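Local coordinates for beta-lactamase Rm3 (Uncultured bacterium, PDB 5IQK), which probably hydrolyses the beta-lactam ring of antibiotics as a zinc-dependent subclass B3 metallo-beta-lactamase, at residues A[86-90]-A[126-130]. Residues are numbered along the deposited sequence; the frame is centred on the assembly and turned at random.
Sequences LAELQ and PPVKD
In the metallo-beta-lactamase fold, the helix 86-93 packs against the loop that leads into strand 131-133, an outermost strand of the seven-stranded sheet, and Gln90 meets the backbone of Asp130 there. The primary amide suits this task because it offers a donor and an acceptor side by side. Its NE2 donates to Asp130 O at 2.9 Å, nearly straight at 169°, and reaches a lone pair in the carbonyl plane. Its OE1 accepts from Asp130 N at 3.3 Å, and a weak bond from Lys129 N adds to this. With CG anti to the backbone N (chi1 170°) and the chain extended beyond it, the amide projects from the helix to the loop backbone. NE2 also donates to Ala95 O, just before strand 96-99, so one amide bridges the approaches to the neighbouring parallel strands 96-99 and 131-133. One turn back, Ala87 turns its methyl toward the loop, and its small size allows close approach: CB lies 3.6 Å from Pro126 CB. Near the helix start, where an N-H has no helix carbonyl behind it, Ala87 N donates to a water at 2.8 Å that probably donates to Pro126 O. Branched Val128 spreads its two methyls along the helix: CG2 rests 3.7 Å from Leu86 CB, while CG1 lies 3.6 Å from Gln90 OE1. Val128 also touches Leu107 of helix 101-109 and Val97 of strand 96-99.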
ATOM      1  N   LEU A  86       5.968   7.954   7.051  1.00 18.73           N
ATOM      2  CA  LEU A  86       7.229   7.663   6.360  1.00 21.01           C
ATOM      3  C   LEU A  86       8.445   8.439   6.871  1.00 22.32           C
ATOM      4  O   LEU A  86       9.529   7.873   6.971  1.00 24.37           O
ATOM      5  CB  LEU A  86       7.083   7.922   4.870  1.00 21.29           C
ATOM      6  CG  LEU A  86       6.198   6.939   4.125  1.00 22.43           C
ATOM      7  CD1 LEU A  86       6.124   7.346   2.647  1.00 16.66           C
ATOM      8  CD2 LEU A  86       6.762   5.534   4.290  1.00 17.70           C
ATOM      9  N   ALA A  87       8.282   9.719   7.190  1.00 22.93           N
ATOM     10  CA  ALA A  87       9.412  10.509   7.692  1.00 25.58           C
ATOM     11  C   ALA A  87      10.021   9.897   8.956  1.00 29.41           C
ATOM     12  O   ALA A  87      11.253   9.840   9.106  1.00 32.18           O
ATOM     13  CB  ALA A  87       8.984  11.939   7.959  1.00 26.85           C
ATOM     14  N   GLU A  88       9.165   9.437   9.864  1.00 28.96           N
ATOM     15  CA  GLU A  88       9.648   8.851  11.119  1.00 29.86           C
ATOM     16  C   GLU A  88      10.316   7.501  10.887  1.00 27.89           C
ATOM     17  O   GLU A  88      11.355   7.204  11.480  1.00 29.32           O
ATOM     18  CB  GLU A  88       8.499   8.700  12.126  1.00 29.72           C
ATOM     19  CG  GLU A  88       8.925   8.052  13.448  1.00 29.00           C
ATOM     20  CD  GLU A  88       7.900   8.236  14.564  1.00 33.44           C
ATOM     21  OE1 GLU A  88       6.824   8.820  14.307  1.00 32.74           O
ATOM     22  OE2 GLU A  88       8.177   7.797  15.704  1.00 36.15           O
ATOM     23  N   LEU A  89       9.716   6.679  10.033  1.00 25.72           N
ATOM     24  CA  LEU A  89      10.284   5.378   9.719  1.00 27.30           C
ATOM     25  C   LEU A  89      11.652   5.542   9.063  1.00 29.12           C
ATOM     26  O   LEU A  89      12.599   4.805   9.382  1.00 26.46           O
ATOM     27  CB  LEU A  89       9.343   4.580   8.820  1.00 25.11           C
ATOM     28  CG  LEU A  89       8.035   4.181   9.503  1.00 24.21           C
ATOM     29  CD1 LEU A  89       7.056   3.606   8.500  1.00 24.18           C
ATOM     30  CD2 LEU A  89       8.311   3.184  10.645  1.00 24.13           C
ATOM     31  N   GLN A  90      11.770   6.525   8.179  1.00 26.02           N
ATOM     32  CA  GLN A  90      13.058   6.821   7.557  1.00 29.68           C
ATOM     33  C   GLN A  90      14.096   7.260   8.583  1.00 31.05           C
ATOM     34  O   GLN A  90      15.223   6.774   8.573  1.00 33.78           O
ATOM     35  CB  GLN A  90      12.906   7.897   6.488  1.00 30.38           C
ATOM     36  CG  GLN A  90      14.226   8.439   5.954  1.00 31.35           C
ATOM     37  CD  GLN A  90      14.043   9.102   4.604  1.00 30.51           C
ATOM     38  OE1 GLN A  90      13.760  10.298   4.523  1.00 34.81           O
ATOM     39  NE2 GLN A  90      14.214   8.330   3.535  1.00 32.11           N
ATOM     40  N   PRO A 126       4.438  15.058   7.634  1.00 22.84           N
ATOM     41  CA  PRO A 126       5.885  15.309   7.609  1.00 25.61           C
ATOM     42  C   PRO A 126       6.548  14.967   6.278  1.00 23.30           C
ATOM     43  O   PRO A 126       6.401  13.849   5.789  1.00 25.92           O
ATOM     44  CB  PRO A 126       6.411  14.401   8.726  1.00 23.66           C
ATOM     45  CG  PRO A 126       5.266  14.290   9.671  1.00 26.84           C
ATOM     46  CD  PRO A 126       4.054  14.227   8.794  1.00 24.66           C
ATOM     47  N   PRO A 127       7.263  15.934   5.683  1.00 26.71           N
ATOM     48  CA  PRO A 127       7.911  15.699   4.388  1.00 28.78           C
ATOM     49  C   PRO A 127       8.985  14.609   4.462  1.00 30.13           C
ATOM     50  O   PRO A 127       9.708  14.515   5.457  1.00 25.88           O
ATOM     51  CB  PRO A 127       8.536  17.061   4.057  1.00 25.09           C
ATOM     52  CG  PRO A 127       7.736  18.048   4.859  1.00 30.32           C
ATOM     53  CD  PRO A 127       7.438  17.321   6.141  1.00 23.01           C
ATOM     54  N   VAL A 128       9.096  13.810   3.404  1.00 28.61           N
ATOM     55  CA  VAL A 128      10.108  12.766   3.350  1.00 26.59           C
ATOM     56  C   VAL A 128      11.327  13.352   2.675  1.00 32.03           C
ATOM     57  O   VAL A 128      11.232  13.915   1.582  1.00 33.66           O
ATOM     58  CB  VAL A 128       9.629  11.526   2.592  1.00 27.70           C
ATOM     59  CG1 VAL A 128      10.744  10.488   2.559  1.00 26.74           C
ATOM     60  CG2 VAL A 128       8.388  10.954   3.258  1.00 26.06           C
ATOM     61  N   LYS A 129      12.464  13.210   3.345  1.00 38.55           N
ATOM     62  CA  LYS A 129      13.695  13.892   2.986  1.00 39.72           C
ATOM     63  C   LYS A 129      14.414  13.248   1.790  1.00 40.56           C
ATOM     64  O   LYS A 129      14.780  13.933   0.834  1.00 43.57           O
ATOM     65  CB  LYS A 129      14.594  13.933   4.233  1.00 45.11           C
ATOM     66  CG  LYS A 129      15.707  14.975   4.243  1.00 49.25           C
ATOM     67  CD  LYS A 129      16.619  14.775   5.462  1.00 50.80           C
ATOM     68  CE  LYS A 129      17.484  16.001   5.729  1.00 46.90           C
ATOM     69  NZ  LYS A 129      18.587  15.745   6.703  1.00 47.68           N
ATOM     70  N   ASP A 130      14.620  11.937   1.848  1.00 39.39           N
ATOM     71  CA  ASP A 130      15.465  11.247   0.870  1.00 39.44           C
ATOM     72  C   ASP A 130      14.721  10.134   0.141  1.00 35.80           C
ATOM     73  O   ASP A 130      14.173   9.228   0.771  1.00 34.27           O
ATOM     74  CB  ASP A 130      16.711  10.696   1.553  1.00 40.28           C
ATOM     75  CG  ASP A 130      17.541  11.786   2.195  1.00 45.36           C
ATOM     76  OD1 ASP A 130      17.902  12.749   1.485  1.00 47.85           O
ATOM     77  OD2 ASP A 130      17.820  11.688   3.408  1.00 49.69           O
TER
HETATM   78  O   HOH W   1       6.045  11.160   6.313  1.00 22.16           O